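Local coordinates for protein kinectin 1 (Kinesin receptor) (Legionella pneumophila, PDB 4MU6) that is a Legionella effector of undefined molecular role, represented here by its mostly helical N-terminal coiled-coil domain, the full-length protein probably being membrane-bound, at residues T50-L53 with L54-D58; E63-K66 with N67-Q71; E219-L222 with S223-S226. All coordinates share one frame; numbering follows the deposited sequence.

Interaction 1: T50-L53 with L54-D58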
loop_
_atom_site.group_PDB
_atom_site.type_symbol
_atom_site.label_atom_id
_atom_site.label_comp_id
_atom_site.label_asym_id
_atom_site.label_seq_id
_atom_site.Cartn_x
_atom_site.Cartn_y
_atom_site.Cartn_z
ATOM N N THR A 50 -15.534 -17.632 -21.990
ATOM C CA THR A 50 -14.644 -17.746 -20.842
ATOM C C THR A 50 -13.401 -16.856 -20.974
ATOM O O THR A 50 -12.993 -16.244 -19.992
ATOM C CB THR A 50 -14.255 -19.223 -20.550
ATOM O OG1 THR A 50 -15.438 -19.974 -20.234
ATOM C CG2 THR A 50 -13.268 -19.331 -19.370
ATOM N N ALA A 51 -12.824 -16.760 -22.176
ATOM C CA ALA A 51 -11.645 -15.907 -22.396
ATOM C C ALA A 51 -12.006 -14.435 -22.236
ATOM O O ALA A 51 -11.266 -13.670 -21.598
ATOM C CB ALA A 51 -10.979 -16.172 -23.788
ATOM N N THR A 52 -13.150 -14.045 -22.800
ATOM C CA THR A 52 -13.668 -12.692 -22.605
ATOM C C THR A 52 -13.860 -12.363 -21.121
ATOM O O THR A 52 -13.516 -11.272 -20.667
ATOM C CB THR A 52 -15.000 -12.480 -23.331
ATOM O OG1 THR A 52 -14.783 -12.487 -24.748
ATOM C CG2 THR A 52 -15.640 -11.142 -22.916
ATOM N N LEU A 53 -14.422 -13.291 -20.358
ATOM C CA LEU A 53 -14.650 -13.013 -18.933
ATOM C C LEU A 53 -13.341 -12.870 -18.158
ATOM O O LEU A 53 -13.223 -12.025 -17.258
ATOM C CB LEU A 53 -15.560 -14.068 -18.297
ATOM C CG LEU A 53 -17.024 -13.932 -18.726
ATOM C CD1 LEU A 53 -17.814 -15.174 -18.383
ATOM C CD2 LEU A 53 -17.630 -12.709 -18.055
ATOM N N LEU A 54 -12.353 -13.680 -18.517
ATOM C CA LEU A 54 -11.064 -13.638 -17.833
ATOM C C LEU A 54 -10.340 -12.333 -18.118
ATOM O O LEU A 54 -9.728 -11.746 -17.202
ATOM C CB LEU A 54 -10.194 -14.823 -18.243
ATOM C CG LEU A 54 -10.714 -16.160 -17.732
ATOM C CD1 LEU A 54 -9.985 -17.271 -18.439
ATOM C CD2 LEU A 54 -10.540 -16.259 -16.213
ATOM N N LYS A 55 -10.403 -11.894 -19.379
ATOM C CA LYS A 55 -9.811 -10.622 -19.771
ATOM C C LYS A 55 -10.475 -9.476 -19.034
ATOM O O LYS A 55 -9.796 -8.562 -18.569
ATOM C CB LYS A 55 -9.909 -10.386 -21.265
ATOM C CG LYS A 55 -8.897 -11.151 -22.116
ATOM C CD LYS A 55 -9.252 -11.042 -23.611
ATOM C CE LYS A 55 -8.263 -11.787 -24.518
ATOM N NZ LYS A 55 -8.431 -13.269 -24.531
ATOM N N SER A 56 -11.799 -9.533 -18.938
ATOM C CA SER A 56 -12.578 -8.552 -18.183
ATOM C C SER A 56 -12.205 -8.536 -16.694
ATOM O O SER A 56 -12.066 -7.469 -16.086
ATOM C CB SER A 56 -14.073 -8.847 -18.331
ATOM O OG SER A 56 -14.514 -8.555 -19.642
ATOM N N ARG A 57 -12.074 -9.728 -16.114
ATOM C CA ARG A 57 -11.674 -9.855 -14.730
ATOM C C ARG A 57 -10.289 -9.260 -14.557
ATOM O O ARG A 57 -10.031 -8.514 -13.612
ATOM C CB ARG A 57 -11.623 -11.317 -14.300
ATOM C CG ARG A 57 -11.152 -11.478 -12.838
ATOM C CD ARG A 57 -10.546 -12.842 -12.640
ATOM N NE ARG A 57 -9.369 -12.992 -13.491
ATOM C CZ ARG A 57 -8.776 -14.148 -13.766
ATOM N NH1 ARG A 57 -9.261 -15.281 -13.279
ATOM N NH2 ARG A 57 -7.697 -14.165 -14.539
ATOM N N ASP A 58 -9.394 -9.589 -15.485
ATOM C CA ASP A 58 -8.032 -9.080 -15.402
ATOM C C ASP A 58 -8.025 -7.559 -15.457
ATOM O O ASP A 58 -7.278 -6.911 -14.716
ATOM C CB ASP A 58 -7.146 -9.693 -16.487
ATOM C CG ASP A 58 -6.718 -11.101 -16.141
ATOM O OD1 ASP A 58 -7.206 -11.627 -15.109
ATOM O OD2 ASP A 58 -5.895 -11.679 -16.884
#
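Thr52 O takes two hydrogen bonds from Ser56, one turn further along the same helix. Ser56 N donates at 3.0 Å, and Ser56 OG donates to the same Thr52 O at 3.1 Å. The two donors reach this carbonyl from opposite faces of its plane. Ser56 can do this because its OG lies beside its own backbone N (chi1 -70°), which turns the hydroxyl back toward the preceding turn. The serine hydroxyl is thus satisfied by the backbone of its own helix.

The flanking i to i+4 bonds are regular. Leu54 N, Lys55 N and Arg57 N donate to the carbonyls of Thr50, Ala51 and Leu53, and the last of these is the shortest, with Arg57 N 2.8 Å from Leu53 O.

Among the side chains, Thr50 and Leu54 lie alongside each other and point the same way. Thr50 CG2 meets Leu54 CD1 at 4.0 Å. Thr50 OG1 instead bonds back to His46 O. The other methyl of Leu54, CD2, sits 3.2 Å above the plane of the Arg57 guanidinium, toward its rim. Arg57 holds Asp58 side-on: NE and NH2 both donate to Asp58 OD1, and the salt bridge from NH2 to OD1 measures 2.6 Å. The carboxylate oxygen lies in the guanidinium plane, so the pair fixes the rotation of that group.

This part of helix 43-105 touches two other helices. Leu53 packs on Ile10 and Leu13 of helix 10-22 and also reaches Ile252 of helix 227-273. Thr50 and Leu54 face helix 227-273 through Ile252 and Cys248.

Interaction 2: E63-K66 with N67-Q71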
loop_
_atom_site.group_PDB
_atom_site.type_symbol
_atom_site.label_atom_id
_atom_site.label_comp_id
_atom_site.label_asym_id
_atom_site.label_seq_id
_atom_site.Cartn_x
_atom_site.Cartn_y
_atom_site.Cartn_z
ATOM N N GLU A 63 -7.385 -2.360 -12.565
ATOM C CA GLU A 63 -7.917 -1.040 -12.235
ATOM C C GLU A 63 -8.029 -0.747 -10.717
ATOM O O GLU A 63 -7.666 0.343 -10.259
ATOM C CB GLU A 63 -9.275 -0.827 -12.899
ATOM C CG GLU A 63 -9.911 0.511 -12.559
ATOM C CD GLU A 63 -9.090 1.698 -13.036
ATOM O OE1 GLU A 63 -8.394 1.578 -14.077
ATOM O OE2 GLU A 63 -9.151 2.755 -12.366
ATOM N N VAL A 64 -8.543 -1.697 -9.944
ATOM C CA VAL A 64 -8.763 -1.416 -8.521
ATOM C C VAL A 64 -7.420 -1.406 -7.800
ATOM O O VAL A 64 -7.185 -0.580 -6.917
ATOM C CB VAL A 64 -9.764 -2.390 -7.856
ATOM C CG1 VAL A 64 -9.247 -3.847 -7.884
ATOM C CG2 VAL A 64 -10.102 -1.930 -6.434
ATOM N N LYS A 65 -6.526 -2.296 -8.211
ATOM C CA LYS A 65 -5.165 -2.282 -7.685
ATOM C C LYS A 65 -4.531 -0.908 -7.858
ATOM O O LYS A 65 -3.870 -0.409 -6.942
ATOM C CB LYS A 65 -4.305 -3.363 -8.347
ATOM C CG LYS A 65 -2.801 -3.243 -8.031
ATOM C CD LYS A 65 -2.059 -4.548 -8.268
ATOM C CE LYS A 65 -1.368 -4.560 -9.616
ATOM N NZ LYS A 65 -0.210 -3.629 -9.644
ATOM N N LYS A 66 -4.725 -0.298 -9.029
ATOM C CA LYS A 66 -4.177 1.033 -9.273
ATOM C C LYS A 66 -4.774 2.077 -8.346
ATOM O O LYS A 66 -4.042 2.884 -7.767
ATOM C CB LYS A 66 -4.342 1.463 -10.736
ATOM C CG LYS A 66 -3.253 0.906 -11.651
ATOM C CD LYS A 66 -3.424 1.413 -13.078
ATOM C CE LYS A 66 -2.678 0.529 -14.076
ATOM N NZ LYS A 66 -3.283 0.578 -15.446
ATOM N N ASN A 67 -6.097 2.064 -8.213
ATOM C CA ASN A 67 -6.762 2.922 -7.231
ATOM C C ASN A 67 -6.204 2.798 -5.784
ATOM O O ASN A 67 -5.959 3.809 -5.110
ATOM C CB ASN A 67 -8.275 2.667 -7.245
ATOM C CG ASN A 67 -8.891 2.929 -8.590
ATOM O OD1 ASN A 67 -8.379 3.724 -9.376
ATOM N ND2 ASN A 67 -9.997 2.251 -8.874
ATOM N N LEU A 68 -6.012 1.561 -5.320
ATOM C CA LEU A 68 -5.541 1.305 -3.950
ATOM C C LEU A 68 -4.062 1.664 -3.809
ATOM O O LEU A 68 -3.645 2.215 -2.783
ATOM C CB LEU A 68 -5.719 -0.168 -3.588
ATOM C CG LEU A 68 -7.122 -0.759 -3.503
ATOM C CD1 LEU A 68 -7.045 -2.286 -3.463
ATOM C CD2 LEU A 68 -7.850 -0.227 -2.300
ATOM N N GLU A 69 -3.266 1.333 -4.831
ATOM C CA GLU A 69 -1.853 1.703 -4.843
ATOM C C GLU A 69 -1.700 3.214 -4.760
ATOM O O GLU A 69 -0.842 3.715 -4.044
ATOM C CB GLU A 69 -1.150 1.210 -6.117
ATOM C CG GLU A 69 -0.694 -0.244 -6.093
ATOM C CD GLU A 69 -0.028 -0.671 -7.410
ATOM O OE1 GLU A 69 0.178 0.202 -8.285
ATOM O OE2 GLU A 69 0.287 -1.876 -7.563
ATOM N N GLN A 70 -2.532 3.930 -5.509
ATOM C CA GLN A 70 -2.462 5.386 -5.565
ATOM C C GLN A 70 -2.823 6.001 -4.225
ATOM O O GLN A 70 -2.205 6.977 -3.799
ATOM C CB GLN A 70 -3.367 5.942 -6.671
ATOM C CG GLN A 70 -2.693 6.003 -8.047
ATOM C CD GLN A 70 -1.506 6.966 -8.072
ATOM O OE1 GLN A 70 -1.664 8.170 -7.851
ATOM N NE2 GLN A 70 -0.310 6.435 -8.333
ATOM N N GLN A 71 -3.823 5.424 -3.566
ATOM C CA GLN A 71 -4.164 5.837 -2.217
ATOM C C GLN A 71 -2.970 5.652 -1.265
ATOM O O GLN A 71 -2.604 6.570 -0.532
ATOM C CB GLN A 71 -5.367 5.046 -1.703
ATOM C CG GLN A 71 -5.706 5.321 -0.243
ATOM C CD GLN A 71 -6.550 6.569 -0.043
ATOM O OE1 GLN A 71 -6.716 7.378 -0.959
ATOM N NE2 GLN A 71 -7.103 6.722 1.163
#
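Lys65 leaves the helix with CG anti to its backbone N (chi1 170°) and then bends at chi3 and chi4, which curls its ammonium back toward Glu69. Glu69 starts the other way, with CG beside its backbone N (chi1 -82°), and runs extended from there. The two chains cross obliquely, and Lys65 NZ donates to Glu69 OE2 at 2.8 Å. This is an i to i+4 salt bridge. The nitrogen comes from above the carboxylate plane, 35° out of it. The lysine stem joins in, with Lys65 CG 3.4 Å from Glu69 OE2, so the same oxygen is approached by both charge and methylene. Glu69 is buried, and the lysine probably helps to stabilise its negative charge there.

The backbone beneath is regular helix. Glu69 N bonds to Lys65 O at 2.8 Å, so this pair is joined through both main chain and side chains. Leu68 N meets Val64 O at 2.9 Å. The side chains of Val64 and Leu68 make a looser apolar contact, CG2 to CD1, at 4.3 Å.

Gln70 CG lies 3.4 Å from Lys66 O, while Gln70 NE2 bonds to Tyr214 OH.

Within helix 43-105 this contact runs into the start of a predicted coiled coil. Val64, Lys65 and Leu68 lie against helix 227-273, where they touch Gln240, Ile237 and Ser236. The bond to Tyr214 ties Gln70 to helix 158-217.

Interaction 3: E219-L222 with S223-S226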
loop_
_atom_site.group_PDB
_atom_site.type_symbol
_atom_site.label_atom_id
_atom_site.label_comp_id
_atom_site.label_asym_id
_atom_site.label_seq_id
_atom_site.Cartn_x
_atom_site.Cartn_y
_atom_site.Cartn_z
ATOM N N GLU A 219 5.756 -0.333 -11.403
ATOM C CA GLU A 219 6.083 -1.465 -10.528
ATOM C C GLU A 219 6.656 -1.019 -9.178
ATOM O O GLU A 219 7.020 0.146 -9.001
ATOM C CB GLU A 219 7.093 -2.396 -11.211
ATOM C CG GLU A 219 6.770 -2.735 -12.667
ATOM C CD GLU A 219 5.519 -3.599 -12.831
ATOM O OE1 GLU A 219 5.071 -4.236 -11.847
ATOM O OE2 GLU A 219 4.986 -3.642 -13.961
ATOM N N ASP A 220 6.740 -1.963 -8.242
ATOM C CA ASP A 220 7.416 -1.760 -6.958
ATOM C C ASP A 220 6.744 -0.665 -6.130
ATOM O O ASP A 220 7.420 0.172 -5.539
ATOM C CB ASP A 220 8.919 -1.465 -7.159
ATOM C CG ASP A 220 9.705 -1.381 -5.829
ATOM O OD1 ASP A 220 9.546 -2.271 -4.961
ATOM O OD2 ASP A 220 10.470 -0.408 -5.649
ATOM N N ILE A 221 5.412 -0.664 -6.093
ATOM C CA ILE A 221 4.713 0.233 -5.184
ATOM C C ILE A 221 5.175 -0.018 -3.748
ATOM O O ILE A 221 5.327 0.923 -2.971
ATOM C CB ILE A 221 3.168 0.085 -5.254
ATOM C CG1 ILE A 221 2.487 0.953 -4.189
ATOM C CG2 ILE A 221 2.751 -1.363 -5.040
ATOM C CD1 ILE A 221 2.670 2.475 -4.356
ATOM N N LEU A 222 5.423 -1.281 -3.401
ATOM C CA LEU A 222 5.626 -1.626 -1.990
ATOM C C LEU A 222 6.854 -0.974 -1.371
ATOM O O LEU A 222 6.834 -0.656 -0.182
ATOM C CB LEU A 222 5.631 -3.148 -1.767
ATOM C CG LEU A 222 4.271 -3.808 -2.070
ATOM C CD1 LEU A 222 4.363 -5.326 -2.051
ATOM C CD2 LEU A 222 3.232 -3.315 -1.077
ATOM N N SER A 223 7.908 -0.751 -2.165
ATOM C CA SER A 223 9.132 -0.146 -1.621
ATOM C C SER A 223 8.959 1.355 -1.376
ATOM O O SER A 223 9.818 1.992 -0.778
ATOM C CB SER A 223 10.362 -0.417 -2.500
ATOM O OG SER A 223 10.596 -1.808 -2.677
ATOM N N THR A 224 7.840 1.924 -1.812
ATOM C CA THR A 224 7.550 3.308 -1.445
ATOM C C THR A 224 6.790 3.398 -0.115
ATOM O O THR A 224 6.457 4.492 0.335
ATOM C CB THR A 224 6.739 4.039 -2.525
ATOM O OG1 THR A 224 5.359 3.649 -2.439
ATOM C CG2 THR A 224 7.282 3.706 -3.923
ATOM N N LEU A 225 6.496 2.256 0.503
ATOM C CA LEU A 225 5.693 2.261 1.734
ATOM C C LEU A 225 6.455 1.689 2.920
ATOM O O LEU A 225 7.318 0.826 2.750
ATOM C CB LEU A 225 4.409 1.454 1.538
ATOM C CG LEU A 225 3.633 1.804 0.267
ATOM C CD1 LEU A 225 2.561 0.764 0.008
ATOM C CD2 LEU A 225 3.034 3.198 0.377
ATOM N N SER A 226 6.107 2.147 4.121
ATOM C CA SER A 226 6.627 1.558 5.349
ATOM C C SER A 226 6.018 0.174 5.462
ATOM O O SER A 226 5.020 -0.111 4.803
ATOM C CB SER A 226 6.199 2.388 6.555
ATOM O OG SER A 226 4.777 2.390 6.656
#
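A short 3-10 turn lies in the connection between helices 158-217 and 227-273, and Ile221 O is its main acceptor. Thr224 N donates to Ile221 O at 2.9 Å, the i to i+3 bond of such a turn. Thr224 OG1 donates to Ile221 O as well, at 2.8 Å. The two donors differ in approach: the hydroxyl lies in the carbonyl plane, whereas the amide stands above it, 47° out. Thr224 OG1 sits between its own backbone N and carbonyl carbon (chi1 78°), which turns it back to Ile221 O. The Ile221 and Thr224 side chains cross at about a right angle, with Ile221 CD1 3.5 Å from Thr224 OG1.

Before the turn, Asp220 OD1 accepts from Ser223 OG at 2.6 Å on its syn lone pair, a short bond that joins the side chains across the start of the turn. After it, Leu225 N donates to Leu222 O at 3.0 Å.

Leu225 CD1 touches two apolar neighbours, Ile221 CG1 at 4.2 Å and Leu222 CD2 at 4.3 Å. Leu233 of helix 227-273 touches all three residues, and Tyr73 of helix 43-105 touches Ile221.

Ser226 follows, with OG weakly bonded to Asn229 N. The two successive i to i+3 bonds are those of a 3-10 turn, and the Ser226 N-cap marks the start of helix 227-273.

How the interactions relate
Interactions 1 and 2 lie in series on helix 43-105, with centres 20 Å apart and nearest atoms about 5 Å apart. Both meet helix 227-273 at different points along its length. Interaction 3 is the turn just before that helix, and its centre is 13 Å from interaction 2. These two touch directly: Glu69 OE2 packs at 3.6 Å against Ile221 CG2. The oxygen that takes the Lys65 salt bridge is therefore also touched by a side chain of the turn. Interactions 1 and 3 are remote, their centres 28 Å apart. Interaction 3 thus sits in the connection that leads into helix 227-273, which interactions 1 and 2 both touch from helix 43-105.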